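Long-range contacts in HK97 Family Phage Portal Protein (PDB 3KDR), which probably forms the twelve-subunit portal ring of a tailed phage or prophage, the channel through which DNA enters and leaves the capsid: residues N153-I158 with V200-M205; L71-V76 with G128-A133; A77-D82 with C120-I125; T29-T34 with L284-A289; P43-V48 with G87-A92. All coordinates share one frame; numbering follows the deposited sequence.

Contact 1 of 5, residues N153-I158 with V200-M205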
# COMPACT_ATOMS: atom_id res chain seq x y z
N ASN C 153 -31.02 3.57 -13.48
CA ASN C 153 -32.23 3.24 -12.67
C ASN C 153 -32.04 2.09 -11.71
O ASN C 153 -32.51 1.00 -11.94
CB ASN C 153 -33.38 2.86 -13.57
CG ASN C 153 -33.95 4.03 -14.22
OD1 ASN C 153 -35.01 4.50 -13.80
ND2 ASN C 153 -33.22 4.60 -15.21
N PRO C 154 -31.33 2.35 -10.63
CA PRO C 154 -30.89 1.36 -9.69
C PRO C 154 -31.99 0.65 -8.97
O PRO C 154 -31.81 -0.46 -8.58
CB PRO C 154 -30.12 2.18 -8.66
CG PRO C 154 -30.09 3.59 -9.19
CD PRO C 154 -30.52 3.57 -10.54
N ALA C 155 -33.11 1.31 -8.77
CA ALA C 155 -34.23 0.73 -8.04
C ALA C 155 -35.19 0.03 -8.99
O ALA C 155 -35.81 0.65 -9.85
CB ALA C 155 -34.93 1.82 -7.22
N ALA C 156 -35.29 -1.29 -8.85
CA ALA C 156 -36.12 -2.11 -9.76
C ALA C 156 -37.58 -1.83 -9.56
O ALA C 156 -38.35 -1.97 -10.50
CB ALA C 156 -35.87 -3.61 -9.55
N LEU C 157 -37.99 -1.48 -8.35
CA LEU C 157 -39.41 -1.35 -8.07
C LEU C 157 -39.79 -0.03 -7.48
O LEU C 157 -39.27 0.34 -6.47
CB LEU C 157 -39.85 -2.44 -7.11
CG LEU C 157 -41.37 -2.53 -7.14
CD1 LEU C 157 -41.85 -3.79 -7.84
CD2 LEU C 157 -41.80 -2.49 -5.74
N ILE C 158 -40.74 0.64 -8.09
CA ILE C 158 -41.34 1.84 -7.55
C ILE C 158 -42.69 1.58 -6.90
O ILE C 158 -43.56 0.91 -7.48
CB ILE C 158 -41.51 2.88 -8.65
CG1 ILE C 158 -40.16 3.15 -9.32
CG2 ILE C 158 -41.99 4.15 -8.09
CD1 ILE C 158 -39.09 3.75 -8.37
N VAL C 200 -43.84 8.60 -3.60
CA VAL C 200 -43.13 7.51 -4.23
C VAL C 200 -42.00 7.05 -3.36
O VAL C 200 -41.33 7.88 -2.75
CB VAL C 200 -42.59 7.77 -5.65
CG1 VAL C 200 -43.44 8.79 -6.40
CG2 VAL C 200 -41.18 8.12 -5.56
N HIS C 201 -41.84 5.72 -3.31
CA HIS C 201 -40.77 5.07 -2.58
C HIS C 201 -40.09 4.07 -3.49
O HIS C 201 -40.75 3.31 -4.17
CB HIS C 201 -41.29 4.36 -1.36
CG HIS C 201 -41.92 5.28 -0.36
ND1 HIS C 201 -41.44 5.41 0.92
CD2 HIS C 201 -43.00 6.10 -0.45
CE1 HIS C 201 -42.18 6.29 1.58
NE2 HIS C 201 -43.13 6.72 0.77
N GLU C 202 -38.77 4.11 -3.45
CA GLU C 202 -37.90 3.26 -4.22
C GLU C 202 -37.60 1.99 -3.46
O GLU C 202 -37.36 2.01 -2.26
CB GLU C 202 -36.60 3.96 -4.28
CG GLU C 202 -36.57 5.20 -5.03
CD GLU C 202 -35.19 5.83 -4.94
OE1 GLU C 202 -34.33 5.38 -4.13
OE2 GLU C 202 -34.96 6.77 -5.70
N HIS C 203 -37.58 0.88 -4.16
CA HIS C 203 -37.35 -0.41 -3.53
C HIS C 203 -36.53 -1.24 -4.46
O HIS C 203 -36.59 -1.03 -5.67
CB HIS C 203 -38.68 -1.10 -3.26
CG HIS C 203 -39.43 -0.51 -2.11
ND1 HIS C 203 -40.59 0.21 -2.27
CD2 HIS C 203 -39.14 -0.47 -0.79
CE1 HIS C 203 -41.01 0.61 -1.09
NE2 HIS C 203 -40.15 0.21 -0.18
N GLU C 204 -35.77 -2.18 -3.89
CA GLU C 204 -34.92 -3.09 -4.67
C GLU C 204 -33.72 -2.40 -5.28
O GLU C 204 -33.42 -2.56 -6.49
CB GLU C 204 -35.70 -3.72 -5.82
CG GLU C 204 -37.06 -4.19 -5.46
CD GLU C 204 -37.08 -5.59 -4.97
OE1 GLU C 204 -36.14 -6.00 -4.19
OE2 GLU C 204 -38.04 -6.26 -5.39
N MSE C 205 -33.00 -1.65 -4.47
CA MSE C 205 -31.85 -0.98 -5.01
C MSE C 205 -30.82 -2.02 -5.30
O MSE C 205 -30.54 -2.82 -4.46
CB MSE C 205 -31.27 0.01 -4.03
CG MSE C 205 -30.47 1.06 -4.75
SE MSE C 205 -31.74 2.44 -5.22
CE MSE C 205 -30.56 4.06 -5.03
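Leu157 and His203 face each other as a hydrogen-bonded pair of an antiparallel two-stranded sheet. The sheet lies beyond the long helices 134-152 and 208-225, consistent with the clip region of a phage portal. Backbone bonds set the register. Leu157 N reaches His203 O at 3.1 Å, and His203 N returns to Leu157 O at 2.9 Å, a bond bent to 135° at the hydrogen. At the corner where the chain turns, Ala156 N makes a much straighter bond to Glu204 O, approaching from above the carbonyl plane.

Apolar contact is concentrated near Met205, a selenomethionine. With CG anti to the backbone N and a bend at chi2 (88°), its selenium comes 3.8 Å from both Pro154 CB and Ala155 CB. Glu204 CG lies 3.7 Å from Leu157 CB.

The charged ends serve other chains. Glu204 OE2 forms a salt bridge with Arg184 of a second subunit, whereas Glu202 OE2 accepts a hydrogen bond from Glu204 N of a third. Ile158 pairs in parallel with a strand of the second subunit, extending the sheet across the interface. Within the pair of segments, Ala155 CB and Glu202 CB meet on the Met205 face, 4.0 Å apart.

Contact 2 of 5, residues L71-V76 with G128-A133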
# COMPACT_ATOMS: atom_id res chain seq x y z
N LEU C 71 -16.54 -28.29 -32.83
CA LEU C 71 -16.13 -29.14 -31.74
C LEU C 71 -16.31 -28.44 -30.44
O LEU C 71 -16.77 -29.00 -29.49
CB LEU C 71 -14.66 -29.51 -31.90
CG LEU C 71 -14.34 -30.90 -32.43
CD1 LEU C 71 -15.52 -31.64 -33.02
CD2 LEU C 71 -13.25 -30.73 -33.42
N LEU C 72 -15.90 -27.20 -30.40
CA LEU C 72 -15.92 -26.41 -29.19
C LEU C 72 -17.30 -26.19 -28.61
O LEU C 72 -17.52 -26.38 -27.44
CB LEU C 72 -15.38 -25.08 -29.59
CG LEU C 72 -14.92 -24.06 -28.59
CD1 LEU C 72 -13.87 -24.61 -27.68
CD2 LEU C 72 -14.32 -22.97 -29.45
N PHE C 73 -18.21 -25.73 -29.47
CA PHE C 73 -19.59 -25.46 -29.11
C PHE C 73 -20.52 -26.63 -29.09
O PHE C 73 -21.37 -26.70 -28.22
CB PHE C 73 -20.17 -24.45 -30.07
CG PHE C 73 -19.65 -23.10 -29.86
CD1 PHE C 73 -20.14 -22.32 -28.84
CD2 PHE C 73 -18.62 -22.62 -30.62
CE1 PHE C 73 -19.65 -21.09 -28.61
CE2 PHE C 73 -18.13 -21.36 -30.38
CZ PHE C 73 -18.66 -20.59 -29.38
N ASN C 74 -20.40 -27.53 -30.07
CA ASN C 74 -21.35 -28.63 -30.19
C ASN C 74 -20.79 -29.99 -29.87
O ASN C 74 -21.52 -30.93 -29.73
CB ASN C 74 -21.92 -28.59 -31.56
CG ASN C 74 -22.98 -27.59 -31.67
OD1 ASN C 74 -24.10 -27.86 -31.28
ND2 ASN C 74 -22.64 -26.40 -32.15
N GLY C 75 -19.50 -30.13 -29.75
CA GLY C 75 -18.95 -31.43 -29.32
C GLY C 75 -18.65 -32.42 -30.44
O GLY C 75 -18.08 -33.48 -30.18
N VAL C 76 -19.03 -32.07 -31.67
CA VAL C 76 -18.84 -32.95 -32.80
C VAL C 76 -18.69 -32.12 -34.03
O VAL C 76 -19.08 -30.96 -34.00
CB VAL C 76 -20.05 -33.79 -33.03
CG1 VAL C 76 -20.12 -34.85 -32.02
CG2 VAL C 76 -21.26 -32.90 -32.97
N GLY C 128 -19.62 -30.01 -25.78
CA GLY C 128 -19.86 -28.70 -26.35
C GLY C 128 -20.30 -27.69 -25.31
O GLY C 128 -21.11 -27.99 -24.42
N LEU C 129 -19.75 -26.50 -25.44
CA LEU C 129 -20.08 -25.42 -24.55
C LEU C 129 -21.56 -25.05 -24.59
O LEU C 129 -22.10 -24.53 -23.62
CB LEU C 129 -19.29 -24.19 -24.95
CG LEU C 129 -17.80 -24.36 -24.77
CD1 LEU C 129 -17.17 -23.15 -25.34
CD2 LEU C 129 -17.44 -24.56 -23.29
N LEU C 130 -22.20 -25.27 -25.71
CA LEU C 130 -23.62 -25.06 -25.77
C LEU C 130 -24.35 -26.00 -24.88
O LEU C 130 -25.41 -25.70 -24.45
CB LEU C 130 -24.17 -25.20 -27.17
CG LEU C 130 -23.79 -24.04 -28.08
CD1 LEU C 130 -24.37 -24.31 -29.42
CD2 LEU C 130 -24.23 -22.68 -27.55
N THR C 131 -23.83 -27.17 -24.60
CA THR C 131 -24.47 -27.94 -23.54
C THR C 131 -23.95 -27.39 -22.20
O THR C 131 -24.68 -26.93 -21.36
CB THR C 131 -24.20 -29.45 -23.69
OG1 THR C 131 -25.05 -29.98 -24.70
CG2 THR C 131 -24.51 -30.16 -22.43
N HIS C 132 -22.65 -27.41 -22.00
CA HIS C 132 -22.15 -27.25 -20.65
C HIS C 132 -22.22 -25.86 -20.12
O HIS C 132 -22.48 -25.68 -18.95
CB HIS C 132 -20.72 -27.71 -20.55
CG HIS C 132 -20.53 -29.14 -20.91
ND1 HIS C 132 -21.24 -30.15 -20.32
CD2 HIS C 132 -19.70 -29.71 -21.80
CE1 HIS C 132 -20.85 -31.30 -20.84
NE2 HIS C 132 -19.91 -31.06 -21.74
N ALA C 133 -21.94 -24.88 -20.95
CA ALA C 133 -21.69 -23.55 -20.43
C ALA C 133 -22.88 -22.66 -20.73
O ALA C 133 -22.77 -21.43 -20.68
CB ALA C 133 -20.41 -22.96 -21.00
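Leu72 and Phe73 at the C-terminal end of helix 60-74 offer their carbonyls to the first amides of the short helix 129-132, making a buried helix-end to helix-start contact near the centre of the folded chain. Two backbone hydrogen bonds define it. Leu129 N meets Leu72 O at 3.0 Å, and Leu130 N meets Phe73 O at the same 3.0 Å; each donor lies in the carbonyl plane, on a lone pair.

Gly128 CA sits 3.5 Å from Leu72 O in a CA-H...O contact, while Gly128 O accepts from Thr131 N and His132 N and so closes the first turn of the new helix. Gly75, with positive phi, is where the chain leaves helical angles, and its N still bonds to Leu71 O.

Side chains flank the bonded carbonyls. Leu129 CD1 comes 4.1 Å from Leu72 CG. Leu130 CG, anti to its carbonyl carbon (chi1 -72°), is set at the edge of the Phe73 ring, near its plane and 4.1 Å from Phe73 CD1. The Leu130 CD1 methyl lies 3.8 Å from Asn74 ND2. Met226 packs on both Leu72 and Leu129, and helices 11-14 and 18-33 cover Phe73. The arrangement is a helix N-terminus with Gly128 as its N-cap, whose first amides are received by last-turn carbonyls of helix 60-74.

Contact 3 of 5, residues A77-D82 with C120-I125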
# COMPACT_ATOMS: atom_id res chain seq x y z
N ALA C 77 -18.14 -32.71 -35.09
CA ALA C 77 -18.03 -32.02 -36.40
C ALA C 77 -18.07 -33.06 -37.45
O ALA C 77 -17.73 -34.18 -37.17
CB ALA C 77 -16.76 -31.24 -36.51
N CYS C 78 -18.49 -32.68 -38.66
CA CYS C 78 -18.40 -33.57 -39.85
C CYS C 78 -17.71 -32.95 -41.03
O CYS C 78 -17.94 -31.77 -41.36
CB CYS C 78 -19.78 -33.91 -40.33
SG CYS C 78 -19.93 -35.45 -41.18
N TRP C 79 -16.89 -33.75 -41.68
CA TRP C 79 -16.37 -33.42 -43.01
C TRP C 79 -17.07 -34.35 -43.95
O TRP C 79 -17.27 -35.52 -43.62
CB TRP C 79 -14.86 -33.71 -43.09
CG TRP C 79 -14.02 -32.76 -42.39
CD1 TRP C 79 -14.43 -31.72 -41.61
CD2 TRP C 79 -12.62 -32.74 -42.38
NE1 TRP C 79 -13.36 -31.04 -41.14
CE2 TRP C 79 -12.23 -31.65 -41.59
CE3 TRP C 79 -11.65 -33.51 -43.01
CZ2 TRP C 79 -10.92 -31.34 -41.37
CZ3 TRP C 79 -10.33 -33.19 -42.77
CH2 TRP C 79 -9.98 -32.11 -41.96
N ALA C 80 -17.46 -33.85 -45.11
CA ALA C 80 -18.01 -34.72 -46.17
C ALA C 80 -16.90 -35.00 -47.14
O ALA C 80 -16.41 -34.08 -47.77
CB ALA C 80 -19.14 -34.07 -46.86
N LEU C 81 -16.51 -36.25 -47.25
CA LEU C 81 -15.35 -36.57 -48.03
C LEU C 81 -15.69 -36.76 -49.49
O LEU C 81 -16.75 -37.34 -49.81
CB LEU C 81 -14.72 -37.86 -47.53
CG LEU C 81 -14.56 -37.99 -46.03
CD1 LEU C 81 -13.98 -39.33 -45.82
CD2 LEU C 81 -13.66 -36.92 -45.44
N ASP C 82 -14.78 -36.29 -50.36
CA ASP C 82 -14.77 -36.60 -51.77
C ASP C 82 -13.90 -37.80 -52.03
O ASP C 82 -12.68 -37.67 -52.17
CB ASP C 82 -14.18 -35.44 -52.53
CG ASP C 82 -14.12 -35.67 -54.06
OD1 ASP C 82 -14.54 -36.73 -54.60
OD2 ASP C 82 -13.65 -34.73 -54.73
N CYS C 120 -16.54 -38.07 -42.63
CA CYS C 120 -15.64 -38.24 -41.47
C CYS C 120 -16.03 -37.40 -40.30
O CYS C 120 -16.07 -36.20 -40.41
CB CYS C 120 -14.24 -37.84 -41.82
SG CYS C 120 -13.04 -37.83 -40.46
N ILE C 121 -16.33 -38.05 -39.18
CA ILE C 121 -16.94 -37.36 -38.07
C ILE C 121 -15.98 -37.30 -36.94
O ILE C 121 -15.45 -38.33 -36.58
CB ILE C 121 -18.17 -38.08 -37.60
CG1 ILE C 121 -19.29 -37.79 -38.59
CG2 ILE C 121 -18.56 -37.63 -36.16
CD1 ILE C 121 -20.45 -38.72 -38.44
N PHE C 122 -15.83 -36.12 -36.34
CA PHE C 122 -14.88 -35.86 -35.29
C PHE C 122 -15.59 -35.70 -33.97
O PHE C 122 -16.57 -35.01 -33.89
CB PHE C 122 -14.22 -34.55 -35.55
CG PHE C 122 -13.40 -34.51 -36.77
CD1 PHE C 122 -12.06 -34.79 -36.70
CD2 PHE C 122 -13.93 -34.12 -37.98
CE1 PHE C 122 -11.25 -34.72 -37.80
CE2 PHE C 122 -13.11 -34.04 -39.10
CZ PHE C 122 -11.77 -34.34 -38.99
N VAL C 123 -15.05 -36.29 -32.91
CA VAL C 123 -15.62 -36.16 -31.56
C VAL C 123 -14.72 -35.28 -30.70
O VAL C 123 -13.53 -35.47 -30.66
CB VAL C 123 -15.69 -37.51 -30.88
CG1 VAL C 123 -16.08 -37.38 -29.46
CG2 VAL C 123 -16.64 -38.43 -31.62
N GLY C 124 -15.29 -34.32 -30.01
CA GLY C 124 -14.48 -33.30 -29.37
C GLY C 124 -13.87 -33.75 -28.09
O GLY C 124 -13.60 -34.90 -27.94
N ILE C 125 -13.70 -32.82 -27.16
CA ILE C 125 -13.17 -33.11 -25.84
C ILE C 125 -14.25 -33.14 -24.75
O ILE C 125 -13.99 -33.58 -23.62
CB ILE C 125 -12.09 -32.13 -25.49
CG1 ILE C 125 -12.64 -30.71 -25.42
CG2 ILE C 125 -11.03 -32.19 -26.54
CD1 ILE C 125 -11.57 -29.66 -25.23
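Ala77 O takes the amide of Phe122 at 2.8 Å in a nearly straight bond, 169° at the hydrogen, and also receives a CA-H...O contact from Ile121 CA. The return bond from Ala77 N to Phe122 O completes this hydrogen-bonded pair. Two residues along, Trp79 and Cys120 form another: Trp79 N lies 2.9 Å from Cys120 O, and Cys120 N lies 2.8 Å from Trp79 O. The four bonds join antiparallel strands 76-83 and 119-123, the first being the central strand of a three-stranded sheet within the chain.

The face carrying Ala77, Trp79, Cys120 and Phe122 is dominated by a T-shaped aromatic pair. Both residues hold CG anti to the carbonyl carbon, which brings their rings together over this face. Phe122 directs its CE2 and CZ edge at one face of the indole, with CE2 3.6 Å from Trp79 CE2. Its ring centroid is 4.7 Å from that of the five-membered indole ring, and the planes meet at 67°. Cys120 SG sits above one face of the Phe122 ring, toward its rim, and Leu81 CD2 extends the apolar patch to Cys120 CB at 3.8 Å. Between the two bonded pairs, Cys78 SG meets Ile121 CG1 on the other face of the sheet.

Helix 247-270 packs against Phe122, and backbone bonds from Ile121 reach a second subunit. Trp79 NE1 bonds to Thr67 OG1, and Arg63 makes a cation-pi contact with the indole. With its N-H bonded and a Phe122 edge on one face, the buried indole is probably well fixed in rotation.

Contact 4 of 5, residues T29-T34 with L284-A289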
# COMPACT_ATOMS: atom_id res chain seq x y z
N THR C 29 -8.73 -20.04 -34.22
CA THR C 29 -7.90 -19.51 -35.29
C THR C 29 -6.51 -20.08 -35.19
O THR C 29 -5.81 -20.26 -36.19
CB THR C 29 -7.83 -18.01 -35.24
OG1 THR C 29 -7.29 -17.62 -33.98
CG2 THR C 29 -9.25 -17.44 -35.37
N THR C 30 -6.11 -20.40 -33.98
CA THR C 30 -4.80 -21.00 -33.84
C THR C 30 -4.81 -22.37 -34.47
O THR C 30 -3.94 -22.70 -35.22
CB THR C 30 -4.46 -21.07 -32.38
OG1 THR C 30 -4.58 -19.74 -31.86
CG2 THR C 30 -3.07 -21.58 -32.15
N VAL C 31 -5.83 -23.15 -34.16
CA VAL C 31 -5.98 -24.45 -34.75
C VAL C 31 -5.95 -24.29 -36.23
O VAL C 31 -5.10 -24.90 -36.87
CB VAL C 31 -7.31 -25.13 -34.38
CG1 VAL C 31 -7.48 -26.35 -35.19
CG2 VAL C 31 -7.31 -25.46 -32.89
N ALA C 32 -6.83 -23.44 -36.76
CA ALA C 32 -6.88 -23.21 -38.20
C ALA C 32 -5.55 -22.82 -38.80
O ALA C 32 -5.24 -23.25 -39.86
CB ALA C 32 -7.90 -22.18 -38.56
N ARG C 33 -4.72 -22.07 -38.11
CA ARG C 33 -3.49 -21.62 -38.73
C ARG C 33 -2.40 -22.66 -38.68
O ARG C 33 -1.36 -22.53 -39.30
CB ARG C 33 -2.98 -20.38 -38.03
CG ARG C 33 -3.87 -19.22 -38.22
CD ARG C 33 -3.31 -18.02 -37.54
NE ARG C 33 -1.89 -17.95 -37.76
CZ ARG C 33 -1.02 -17.36 -36.94
NH1 ARG C 33 -1.44 -16.73 -35.83
NH2 ARG C 33 0.28 -17.36 -37.26
N THR C 34 -2.63 -23.70 -37.93
CA THR C 34 -1.55 -24.59 -37.66
C THR C 34 -1.50 -25.71 -38.70
O THR C 34 -2.47 -26.42 -38.91
CB THR C 34 -1.71 -25.16 -36.30
OG1 THR C 34 -1.86 -24.07 -35.38
CG2 THR C 34 -0.52 -26.01 -35.94
N LEU C 284 0.03 -38.23 -38.65
CA LEU C 284 -0.29 -36.97 -39.26
C LEU C 284 -0.49 -36.10 -38.06
O LEU C 284 -1.31 -36.43 -37.24
CB LEU C 284 -1.57 -37.16 -40.03
CG LEU C 284 -2.13 -36.01 -40.85
CD1 LEU C 284 -1.10 -35.43 -41.82
CD2 LEU C 284 -3.33 -36.56 -41.59
N LYS C 285 0.30 -35.04 -37.92
CA LYS C 285 0.36 -34.28 -36.69
C LYS C 285 0.24 -32.82 -37.06
O LYS C 285 0.63 -32.44 -38.13
CB LYS C 285 1.69 -34.57 -35.97
N PHE C 286 -0.39 -32.04 -36.19
CA PHE C 286 -0.31 -30.60 -36.26
C PHE C 286 1.14 -30.17 -35.91
O PHE C 286 1.83 -30.86 -35.12
CB PHE C 286 -1.21 -29.94 -35.22
CG PHE C 286 -2.65 -29.93 -35.58
CD1 PHE C 286 -3.18 -28.95 -36.37
CD2 PHE C 286 -3.50 -30.89 -35.09
CE1 PHE C 286 -4.50 -28.94 -36.68
CE2 PHE C 286 -4.84 -30.86 -35.42
CZ PHE C 286 -5.31 -29.88 -36.21
N ASP C 287 1.57 -29.04 -36.49
CA ASP C 287 2.90 -28.50 -36.29
C ASP C 287 2.85 -27.09 -35.72
O ASP C 287 3.01 -26.13 -36.46
CB ASP C 287 3.65 -28.43 -37.61
CG ASP C 287 5.18 -28.24 -37.43
OD1 ASP C 287 5.71 -28.46 -36.31
OD2 ASP C 287 5.85 -27.92 -38.42
N PRO C 288 2.62 -26.98 -34.39
CA PRO C 288 2.61 -25.70 -33.66
C PRO C 288 3.92 -24.95 -33.76
O PRO C 288 3.94 -23.76 -33.54
CB PRO C 288 2.44 -26.14 -32.22
CG PRO C 288 1.81 -27.43 -32.29
CD PRO C 288 2.27 -28.11 -33.51
N ALA C 289 5.02 -25.65 -34.03
CA ALA C 289 6.32 -25.03 -34.16
C ALA C 289 6.24 -24.03 -35.29
O ALA C 289 6.87 -22.99 -35.22
CB ALA C 289 7.38 -26.08 -34.47
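Thr34 leaves the end of helix 18-33 with an extended backbone and passes Phe286 and Pro288 without a hydrogen bond between the segments, its CA 5.9 Å from Pro288 CA. The contact is therefore made by side chains and peptide groups. Thr34 places CG2 opposite its own N (chi1 of the hydroxyl -54°), which sends the methyl against the peptide joining Asp287 to Pro288, 3.5 Å from Asp287 C. The same methyl lies 4.1 Å from Phe286 CB.

The two segments adjoin a small antiparallel pairing at the point where helix gives way to sheet: just after Thr34, strand 36-38 runs beside strand 284-286, with backbone bonds between Pro35 and Asp287 and between Val37 and Lys285.

Phe286 turns the edge of its ring toward Thr34 O, which lies near the ring plane at 3.7 Å from Phe286 CD1. Farther along the same side of the ring, Phe286 CE1 meets Val31 CG1 at 4.2 Å. Met263 of helix 247-270 packs on Phe286 and Val259 of that helix on Val31, while Glu267 OE2 accepts a hydrogen bond from Phe286 N. Leu291 of helix 289-294 touches Thr34.

Contact 5 of 5, residues P43-V48 with G87-A92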
# COMPACT_ATOMS: atom_id res chain seq x y z
N PRO C 43 -1.37 -36.56 -47.13
CA PRO C 43 -2.67 -36.94 -47.66
C PRO C 43 -3.30 -35.86 -48.54
O PRO C 43 -3.22 -34.66 -48.23
CB PRO C 43 -3.51 -37.09 -46.41
CG PRO C 43 -2.59 -37.51 -45.40
CD PRO C 43 -1.33 -36.73 -45.67
N PRO C 44 -3.91 -36.28 -49.65
CA PRO C 44 -4.48 -35.31 -50.59
C PRO C 44 -5.47 -34.36 -49.95
O PRO C 44 -5.51 -33.18 -50.31
CB PRO C 44 -5.19 -36.20 -51.62
CG PRO C 44 -4.43 -37.42 -51.62
CD PRO C 44 -3.86 -37.62 -50.23
N PHE C 45 -6.25 -34.87 -48.99
CA PHE C 45 -7.30 -34.04 -48.40
C PHE C 45 -6.76 -32.85 -47.62
O PHE C 45 -7.47 -31.87 -47.42
CB PHE C 45 -8.28 -34.85 -47.55
CG PHE C 45 -7.69 -35.41 -46.33
CD1 PHE C 45 -7.51 -34.64 -45.22
CD2 PHE C 45 -7.29 -36.74 -46.28
CE1 PHE C 45 -6.96 -35.13 -44.09
CE2 PHE C 45 -6.73 -37.26 -45.13
CZ PHE C 45 -6.58 -36.45 -44.02
N VAL C 46 -5.50 -32.91 -47.22
CA VAL C 46 -4.93 -31.86 -46.37
C VAL C 46 -4.81 -30.49 -47.03
O VAL C 46 -5.19 -29.50 -46.44
CB VAL C 46 -3.59 -32.28 -45.76
CG1 VAL C 46 -2.89 -31.13 -45.18
CG2 VAL C 46 -3.82 -33.31 -44.68
N PRO C 47 -4.28 -30.42 -48.24
CA PRO C 47 -4.21 -29.16 -49.01
C PRO C 47 -5.47 -28.75 -49.76
O PRO C 47 -5.52 -27.64 -50.24
CB PRO C 47 -3.13 -29.43 -50.07
CG PRO C 47 -2.94 -30.90 -50.07
CD PRO C 47 -3.28 -31.39 -48.69
N VAL C 48 -6.45 -29.64 -49.89
CA VAL C 48 -7.60 -29.43 -50.75
C VAL C 48 -8.86 -29.63 -49.93
O VAL C 48 -9.08 -30.69 -49.39
CB VAL C 48 -7.58 -30.45 -51.92
CG1 VAL C 48 -8.79 -30.36 -52.77
CG2 VAL C 48 -6.43 -30.21 -52.74
N GLY C 87 -11.65 -45.25 -54.12
CA GLY C 87 -11.89 -45.03 -52.71
C GLY C 87 -10.86 -44.17 -52.00
O GLY C 87 -10.80 -44.17 -50.80
N THR C 88 -10.05 -43.44 -52.74
CA THR C 88 -9.02 -42.60 -52.12
C THR C 88 -9.64 -41.23 -52.00
O THR C 88 -10.23 -40.73 -52.95
CB THR C 88 -7.61 -42.62 -52.89
OG1 THR C 88 -7.75 -42.28 -54.26
CG2 THR C 88 -6.99 -44.04 -52.85
N CYS C 89 -9.57 -40.67 -50.80
CA CYS C 89 -10.18 -39.39 -50.50
C CYS C 89 -9.28 -38.33 -51.04
O CYS C 89 -8.15 -38.22 -50.60
CB CYS C 89 -10.31 -39.23 -48.98
SG CYS C 89 -10.86 -37.64 -48.40
N ILE C 90 -9.76 -37.56 -52.00
CA ILE C 90 -8.90 -36.54 -52.63
C ILE C 90 -9.20 -35.10 -52.18
O ILE C 90 -8.51 -34.20 -52.56
CB ILE C 90 -8.96 -36.61 -54.16
CG1 ILE C 90 -10.40 -36.37 -54.64
CG2 ILE C 90 -8.40 -37.97 -54.67
CD1 ILE C 90 -10.49 -36.02 -56.09
N GLY C 91 -10.24 -34.92 -51.38
CA GLY C 91 -10.56 -33.63 -50.78
C GLY C 91 -11.68 -33.79 -49.77
O GLY C 91 -12.38 -34.80 -49.79
N ALA C 92 -11.84 -32.82 -48.88
CA ALA C 92 -12.84 -32.95 -47.86
C ALA C 92 -13.33 -31.56 -47.49
O ALA C 92 -12.54 -30.63 -47.36
CB ALA C 92 -12.25 -33.67 -46.63
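Phe45 offers its ring obliquely to Cys89, whose SG stands 5.2 Å from the ring centroid and 58° off the normal, an oblique sulfur-aromatic contact. Near the far end of the ring, at Phe45 CZ, Leu284 packs through its CD2 methyl, and Trp79 and Met275 also pack on Phe45. A chi1 of 67°, with CG between the backbone N and the carbonyl carbon, turns the ring away from the strand and leaves Phe45 CB as the atom in contact, 3.9 Å from Cys89 SG and 4.2 Å from Ala92 CB.

Pro44 packs beside it, with CB 3.7 Å from Cys89 O and also against Ile90 CA. Both residues occupy the middle of a type I beta turn from Pro43 to Val46, closed by a bond from Val46 N to Pro43 O.

Val48 brings the loop back to the strand. Val48 CG1 meets Ile90 O at 3.9 Å, and Val48 O receives a CA-H...O contact from Gly91 CA at 3.6 Å. No hydrogen bond joins the two segments directly; Arg63 NH1 of helix 60-74 instead bonds to both Phe45 O and Ala92 O. The loop between strand 36-38 and helix 60-74 is thereby laid against strand 89-95, which on its own account pairs with strand 76-83 through Asp82, while strand 284-286 approaches from beyond the ring.

In the fold
From the N terminus, helix 18-33 opens contact 4, the longest loop, which closes only at 284-289 and encloses the other four. Residues 43-48 open contact 5, then 71-76 and 77-82 open contacts 2 and 3. Contact 5 closes at 87-92, crossing both; contact 3 closes at 120-125, nested inside contact 2, which closes at 128-133. Contacts 2 and 3 meet at Gly75 and Gly124, contacts 3 and 5 through neighbouring strands, and contacts 4 and 5 by Leu284 packing on Pro43 and Phe45. Contact 1 follows in series, closing the loop from 153-158 to 200-205, its centre about 39 Å from that of contact 2, in the distal sheet beyond the long helices.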